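Local structure of Tb427.07.360- putative uncharacterized metacyclic invariant surface protein from Trypanosoma brucei (Trypanosoma brucei, 5VTL) at residues A32-D37 with R183-R188; D37-R42 with S78-A83. The protein is of unknown function but is probably an invariant surface protein of metacyclic trypanosomes, with an extended helical architecture. All blocks are in the same frame, centred on the assembly; numbering follows the deposited sequence.

Interaction 1: A32-D37 with R183-R188; sequences AANVSD and RASEAR
With chi1 of Asp37 at -163° and of Arg188 at 176°, CG of each stands anti to its own backbone nitrogen, and the two side chains reach each other across the groove between helices 4-58 and 157-209; a bend of Arg188 at chi2 (-149°) then brings NE to 2.8 Å from OD2 of Asp37. This salt bridge is carried by NE, but as a hydrogen bond it is weak, the N-H missing a straight line to the oxygen by a wide margin. The carboxylate is tilted from the guanidinium plane, and OD2 meets that group obliquely. OD1 of the same aspartate pairs with Arg192, one helical turn beyond Arg188, so the carboxylate is shared by two arginines, which would probably favour its charged form.

Asn34 fills the groove one turn earlier. Its side chain crosses that of Arg188 at about a right angle: OD1 lies 3.1 Å from the aliphatic CD of Arg188, while ND2 rests 3.3 Å from CA of Ser185. CB of Asn34 sits 3.7 Å from the carbonyl O of Ala184. Further contact comes from CB of Arg188, 3.6 Å from the carbonyl O of Asn34.

The helices run nearly parallel here, 8.6 Å between axes, as two rods of a long helical bundle. Helix 63-102 packs against both: Val35 touches its Ala83, Lys84 and Leu87, and Ala187 also meets Ala83.

Interaction 2: D37-R42 with S78-A83; sequences DASKAR and SAENAA
The carboxylate of Glu80 lies at the edge of the Arg42 guanidinium, while one face of that group has the backbone O of Ser39 4.0 Å above it, displaced toward the rim. The two flat groups are nearly coplanar, 23° apart, and Arg42 grips side-on: NE gives a hydrogen bond of 2.7 Å to OE2 of Glu80, and NH2 one of 2.9 Å to OE1. Both bonds are nearly straight, making a bidentate salt bridge. Ser39 OG donates to Glu80 OE1 at 2.6 Å from the anti side, well out of the carboxylate plane. OE1 thus accepts two bonds across the contact, which together with the arginine's charge would probably favour ionised Glu80.

The antiparallel helices 4-58 and 63-102, 8.8 Å apart at their axes here, belong to the long helical bundle of this Glutamic acid/alanine-rich family protein. Small alanines allow the close approach: CB of Ala38 lies 4.0 Å from CB of Ala83 and 4.1 Å from CA of Glu80. Fully extended, with chi1 at 179°, Glu80 spans the gap, whereas Arg42 folds at chi2 and chi3 to bring NE and NH2 to it. The remaining nitrogen, NH1, bonds to Gln46 on its own helix.

Both contacts use helix 4-58, through consecutive segments that share Asp37, and their centres lie about 7 Å apart. Interaction 1 is a surface contact with the nearly parallel helix 157-209; interaction 2 is buried and joins the antiparallel helix 63-102. Each pairs an acid with an arginine, but in the surface pair the Asp37 carboxylate is shared, its weak bond going to Arg188 and a further salt bridge to Arg192, while the buried pair is two-pronged and reinforced by a serine hydroxyl. Amide and aliphatic packing accompanies the first, alanine packing the second. The contacts meet where Ala187 of 183-188 packs against 78-83, its CB 3.4 Å from the O of Ala79, bringing the three helices together.

Interaction 1: A32-D37 with R183-R188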
ATOM      1  N   ALA A  32       4.578   7.970   1.560  1.00 12.60           N
ATOM      2  CA  ALA A  32       5.342   9.204   1.748  1.00  9.16           C
ATOM      3  C   ALA A  32       4.451  10.438   1.684  1.00  8.19           C
ATOM      4  O   ALA A  32       4.620  11.381   2.480  1.00  9.12           O
ATOM      5  CB  ALA A  32       6.448   9.317   0.708  1.00 12.50           C
ATOM      6  N   ALA A  33       3.503  10.442   0.752  1.00  8.71           N
ATOM      7  CA  ALA A  33       2.581  11.568   0.622  1.00  6.23           C
ATOM      8  C   ALA A  33       1.717  11.670   1.866  1.00  6.81           C
ATOM      9  O   ALA A  33       1.371  12.771   2.314  1.00  8.32           O
ATOM     10  CB  ALA A  33       1.711  11.418  -0.619  1.00  9.38           C
ATOM     11  N   ASN A  34       1.344  10.521   2.414  1.00  7.53           N
ATOM     12  CA  ASN A  34       0.510  10.515   3.626  1.00  8.37           C
ATOM     13  C   ASN A  34       1.232  11.136   4.813  1.00  8.51           C
ATOM     14  O   ASN A  34       0.620  11.845   5.614  1.00  7.36           O
ATOM     15  CB  ASN A  34       0.031   9.106   3.952  1.00  9.92           C
ATOM     16  CG  ASN A  34      -1.158   8.679   3.102  1.00 13.26           C
ATOM     17  OD1 ASN A  34      -1.965   9.508   2.677  1.00 21.83           O
ATOM     18  ND2 ASN A  34      -1.301   7.379   2.903  1.00 18.63           N
ATOM     19  N   VAL A  35       2.535  10.889   4.911  1.00  9.64           N
ATOM     20  CA  VAL A  35       3.359  11.483   5.968  1.00  8.95           C
ATOM     21  C   VAL A  35       3.459  12.973   5.778  1.00 10.50           C
ATOM     22  O   VAL A  35       3.316  13.748   6.724  1.00  8.05           O
ATOM     23  CB  VAL A  35       4.770  10.878   5.998  1.00 13.24           C
ATOM     24  CG1 VAL A  35       5.737  11.707   6.884  1.00 12.68           C
ATOM     25  CG2 VAL A  35       4.686   9.457   6.498  1.00 12.84           C
ATOM     26  N   SER A  36       3.677  13.387   4.539  1.00  8.59           N
ATOM     27  CA  SER A  36       3.825  14.800   4.249  1.00 10.68           C
ATOM     28  C   SER A  36       2.555  15.523   4.665  1.00  9.30           C
ATOM     29  O   SER A  36       2.589  16.610   5.268  1.00 10.19           O
ATOM     30  CB  SER A  36       4.063  14.997   2.754  1.00 10.14           C
ATOM     31  OG  SER A  36       5.356  14.575   2.385  1.00 41.05           O
ATOM     32  N   ASP A  37       1.422  14.899   4.367  1.00  9.14           N
ATOM     33  CA  ASP A  37       0.145  15.520   4.686  1.00  8.75           C
ATOM     34  C   ASP A  37      -0.139  15.508   6.206  1.00  7.68           C
ATOM     35  O   ASP A  37      -0.736  16.457   6.752  1.00  9.20           O
ATOM     36  CB  ASP A  37      -0.983  14.850   3.927  1.00  9.70           C
ATOM     37  CG  ASP A  37      -2.234  15.704   3.906  1.00 34.90           C
ATOM     38  OD1 ASP A  37      -2.215  16.771   3.251  1.00 32.73           O
ATOM     39  OD2 ASP A  37      -3.229  15.328   4.559  1.00 29.10           O
ATOM     40  N   ARG A 183      -1.943   1.750   7.355  1.00  8.31           N
ATOM     41  CA  ARG A 183      -1.654   2.418   8.628  1.00  7.89           C
ATOM     42  C   ARG A 183      -1.216   3.853   8.416  1.00  8.36           C
ATOM     43  O   ARG A 183      -1.600   4.755   9.178  1.00  7.85           O
ATOM     44  CB  ARG A 183      -0.594   1.650   9.425  1.00  8.71           C
ATOM     45  CG  ARG A 183      -1.135   0.383  10.030  1.00 11.76           C
ATOM     46  CD  ARG A 183      -0.221  -0.187  11.093  1.00  9.51           C
ATOM     47  NE  ARG A 183       1.146  -0.460  10.650  1.00 10.33           N
ATOM     48  CZ  ARG A 183       1.558  -1.601  10.095  1.00  9.39           C
ATOM     49  NH1 ARG A 183       2.835  -1.744   9.764  1.00 11.03           N
ATOM     50  NH2 ARG A 183       0.698  -2.590   9.854  1.00  8.75           N
ATOM     51  N   ALA A 184      -0.437   4.074   7.358  1.00  6.63           N
ATOM     52  CA  ALA A 184       0.008   5.414   6.992  1.00  7.48           C
ATOM     53  C   ALA A 184      -1.176   6.302   6.600  1.00  5.41           C
ATOM     54  O   ALA A 184      -1.251   7.465   7.003  1.00  8.02           O
ATOM     55  CB  ALA A 184       1.013   5.340   5.843  1.00  8.78           C
ATOM     56  N   SER A 185      -2.093   5.749   5.819  1.00  6.04           N
ATOM     57  CA  SER A 185      -3.273   6.472   5.374  1.00  7.97           C
ATOM     58  C   SER A 185      -4.173   6.798   6.563  1.00  7.29           C
ATOM     59  O   SER A 185      -4.711   7.909   6.690  1.00  7.88           O
ATOM     60  CB  SER A 185      -4.052   5.619   4.376  1.00 14.08           C
ATOM     61  OG  SER A 185      -5.256   6.268   4.028  1.00 16.50           O
ATOM     62  N   GLU A 186      -4.339   5.828   7.453  1.00  6.20           N
ATOM     63  CA  GLU A 186      -5.224   6.041   8.604  1.00  8.23           C
ATOM     64  C   GLU A 186      -4.661   7.125   9.536  1.00 10.14           C
ATOM     65  O   GLU A 186      -5.417   7.947  10.068  1.00  6.86           O
ATOM     66  CB  GLU A 186      -5.476   4.729   9.341  1.00  8.85           C
ATOM     67  CG  GLU A 186      -6.417   3.796   8.578  1.00  8.97           C
ATOM     68  CD  GLU A 186      -6.420   2.368   9.084  1.00 36.58           C
ATOM     69  OE1 GLU A 186      -5.578   2.026   9.949  1.00 30.50           O
ATOM     70  OE2 GLU A 186      -7.261   1.576   8.588  1.00 29.05           O
ATOM     71  N   ALA A 187      -3.337   7.128   9.710  1.00  7.95           N
ATOM     72  CA  ALA A 187      -2.647   8.133  10.510  1.00  6.80           C
ATOM     73  C   ALA A 187      -2.830   9.527   9.926  1.00  6.18           C
ATOM     74  O   ALA A 187      -3.061  10.498  10.641  1.00  5.69           O
ATOM     75  CB  ALA A 187      -1.166   7.801  10.615  1.00 10.54           C
ATOM     76  N   ARG A 188      -2.742   9.633   8.614  1.00  6.59           N
ATOM     77  CA  ARG A 188      -2.988  10.902   7.966  1.00  8.24           C
ATOM     78  C   ARG A 188      -4.430  11.391   8.182  1.00  4.63           C
ATOM     79  O   ARG A 188      -4.667  12.558   8.453  1.00  6.66           O
ATOM     80  CB  ARG A 188      -2.706  10.781   6.472  1.00 10.04           C
ATOM     81  CG  ARG A 188      -3.045  12.067   5.680  1.00 13.05           C
ATOM     82  CD  ARG A 188      -3.489  11.753   4.265  1.00 26.99           C
ATOM     83  NE  ARG A 188      -4.218  12.876   3.675  1.00 30.51           N
ATOM     84  CZ  ARG A 188      -5.532  12.916   3.449  1.00 22.78           C
ATOM     85  NH1 ARG A 188      -6.058  14.009   2.907  1.00 34.69           N
ATOM     86  NH2 ARG A 188      -6.324  11.882   3.740  1.00 26.71           N
TER

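Interaction 2: D37-R42 with S78-A83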
ATOM      1  N   ASP A  37       1.422  14.899   4.367  1.00  9.14           N
ATOM      2  CA  ASP A  37       0.145  15.520   4.686  1.00  8.75           C
ATOM      3  C   ASP A  37      -0.139  15.508   6.206  1.00  7.68           C
ATOM      4  O   ASP A  37      -0.736  16.457   6.752  1.00  9.20           O
ATOM      5  CB  ASP A  37      -0.983  14.850   3.927  1.00  9.70           C
ATOM      6  CG  ASP A  37      -2.234  15.704   3.906  1.00 34.90           C
ATOM      7  OD1 ASP A  37      -2.215  16.771   3.251  1.00 32.73           O
ATOM      8  OD2 ASP A  37      -3.229  15.328   4.559  1.00 29.10           O
ATOM      9  N   ALA A  38       0.287  14.442   6.881  1.00  5.86           N
ATOM     10  CA  ALA A  38       0.139  14.359   8.324  1.00 13.16           C
ATOM     11  C   ALA A  38       0.952  15.457   9.022  1.00 11.79           C
ATOM     12  O   ALA A  38       0.472  16.067   9.976  1.00  5.69           O
ATOM     13  CB  ALA A  38       0.541  12.968   8.852  1.00  9.75           C
ATOM     14  N   SER A  39       2.165  15.717   8.534  1.00  5.97           N
ATOM     15  CA  SER A  39       2.991  16.780   9.088  1.00  4.99           C
ATOM     16  C   SER A  39       2.339  18.137   8.845  1.00  7.33           C
ATOM     17  O   SER A  39       2.372  19.023   9.720  1.00  9.16           O
ATOM     18  CB  SER A  39       4.409  16.729   8.497  1.00  6.68           C
ATOM     19  OG  SER A  39       5.052  15.517   8.827  1.00  8.85           O
ATOM     20  N   LYS A  40       1.732  18.306   7.674  1.00  5.93           N
ATOM     21  CA  LYS A  40       1.090  19.562   7.345  1.00  8.52           C
ATOM     22  C   LYS A  40      -0.093  19.776   8.322  1.00 12.79           C
ATOM     23  O   LYS A  40      -0.363  20.900   8.769  1.00  7.85           O
ATOM     24  CB  LYS A  40       0.602  19.558   5.904  1.00 14.74           C
ATOM     25  CG  LYS A  40      -0.053  20.869   5.474  1.00 36.59           C
ATOM     26  CD  LYS A  40      -0.497  20.865   3.999  1.00 56.11           C
ATOM     27  CE  LYS A  40       0.657  20.817   3.007  1.00 48.20           C
ATOM     28  NZ  LYS A  40       1.514  22.041   3.025  1.00 71.69           N
ATOM     29  N   ALA A  41      -0.784  18.691   8.656  1.00  9.56           N
ATOM     30  CA  ALA A  41      -1.909  18.771   9.590  1.00  5.66           C
ATOM     31  C   ALA A  41      -1.443  19.170  10.986  1.00  6.63           C
ATOM     32  O   ALA A  41      -2.073  19.965  11.667  1.00  6.47           O
ATOM     33  CB  ALA A  41      -2.675  17.446   9.623  1.00 11.13           C
ATOM     34  N   ARG A  42      -0.328  18.615  11.412  1.00  5.42           N
ATOM     35  CA  ARG A  42       0.208  18.949  12.711  1.00  5.81           C
ATOM     36  C   ARG A  42       0.636  20.420  12.729  1.00  9.10           C
ATOM     37  O   ARG A  42       0.415  21.143  13.708  1.00  8.41           O
ATOM     38  CB  ARG A  42       1.367  18.007  13.040  1.00  3.94           C
ATOM     39  CG  ARG A  42       2.099  18.292  14.365  1.00  7.24           C
ATOM     40  CD  ARG A  42       3.306  19.204  14.198  1.00  8.94           C
ATOM     41  NE  ARG A  42       4.289  18.592  13.324  1.00 11.22           N
ATOM     42  CZ  ARG A  42       5.265  19.238  12.700  1.00 11.00           C
ATOM     43  NH1 ARG A  42       5.417  20.551  12.834  1.00 10.37           N
ATOM     44  NH2 ARG A  42       6.075  18.562  11.902  1.00 13.90           N
ATOM     45  N   SER A  78       0.787  12.673  17.703  1.00  7.93           N
ATOM     46  CA  SER A  78       0.806  11.222  17.763  1.00  7.00           C
ATOM     47  C   SER A  78       0.512  10.581  16.409  1.00 10.69           C
ATOM     48  O   SER A  78       1.167   9.602  16.028  1.00 11.15           O
ATOM     49  CB  SER A  78      -0.161  10.697  18.820  1.00 14.38           C
ATOM     50  OG  SER A  78       0.148  11.232  20.095  1.00 17.27           O
ATOM     51  N   ALA A  79      -0.451  11.135  15.671  1.00  7.11           N
ATOM     52  CA  ALA A  79      -0.814  10.616  14.349  1.00  8.94           C
ATOM     53  C   ALA A  79       0.316  10.800  13.345  1.00  9.00           C
ATOM     54  O   ALA A  79       0.614   9.892  12.549  1.00  7.92           O
ATOM     55  CB  ALA A  79      -2.102  11.301  13.830  1.00  7.28           C
ATOM     56  N   GLU A  80       0.963  11.961  13.394  1.00  6.72           N
ATOM     57  CA  GLU A  80       2.159  12.200  12.571  1.00  7.86           C
ATOM     58  C   GLU A  80       3.250  11.160  12.814  1.00  7.90           C
ATOM     59  O   GLU A  80       3.830  10.592  11.880  1.00  8.13           O
ATOM     60  CB  GLU A  80       2.719  13.594  12.824  1.00 11.82           C
ATOM     61  CG  GLU A  80       3.992  13.896  12.018  1.00  8.01           C
ATOM     62  CD  GLU A  80       4.545  15.272  12.278  1.00 10.17           C
ATOM     63  OE1 GLU A  80       5.327  15.775  11.437  1.00  8.31           O
ATOM     64  OE2 GLU A  80       4.188  15.876  13.319  1.00 10.80           O
ATOM     65  N   ASN A  81       3.556  10.909  14.074  1.00  6.59           N
ATOM     66  CA  ASN A  81       4.558   9.917  14.386  1.00  8.55           C
ATOM     67  C   ASN A  81       4.127   8.523  13.955  1.00 10.83           C
ATOM     68  O   ASN A  81       4.933   7.754  13.435  1.00 10.61           O
ATOM     69  CB  ASN A  81       4.909   9.971  15.862  1.00 13.11           C
ATOM     70  CG  ASN A  81       5.738  11.195  16.203  1.00 20.74           C
ATOM     71  OD1 ASN A  81       6.589  11.619  15.412  1.00 24.54           O
ATOM     72  ND2 ASN A  81       5.491  11.778  17.378  1.00 27.26           N
ATOM     73  N   ALA A  82       2.847   8.205  14.135  1.00  8.57           N
ATOM     74  CA  ALA A  82       2.305   6.945  13.632  1.00  7.11           C
ATOM     75  C   ALA A  82       2.488   6.825  12.110  1.00 10.02           C
ATOM     76  O   ALA A  82       2.884   5.766  11.608  1.00  8.60           O
ATOM     77  CB  ALA A  82       0.843   6.822  14.006  1.00  7.27           C
ATOM     78  N   ALA A  83       2.238   7.916  11.382  1.00  7.81           N
ATOM     79  CA  ALA A  83       2.449   7.926   9.933  1.00  8.64           C
ATOM     80  C   ALA A  83       3.916   7.647   9.584  1.00  9.68           C
ATOM     81  O   ALA A  83       4.228   6.868   8.667  1.00 10.58           O
ATOM     82  CB  ALA A  83       2.028   9.247   9.336  1.00  9.30           C
TER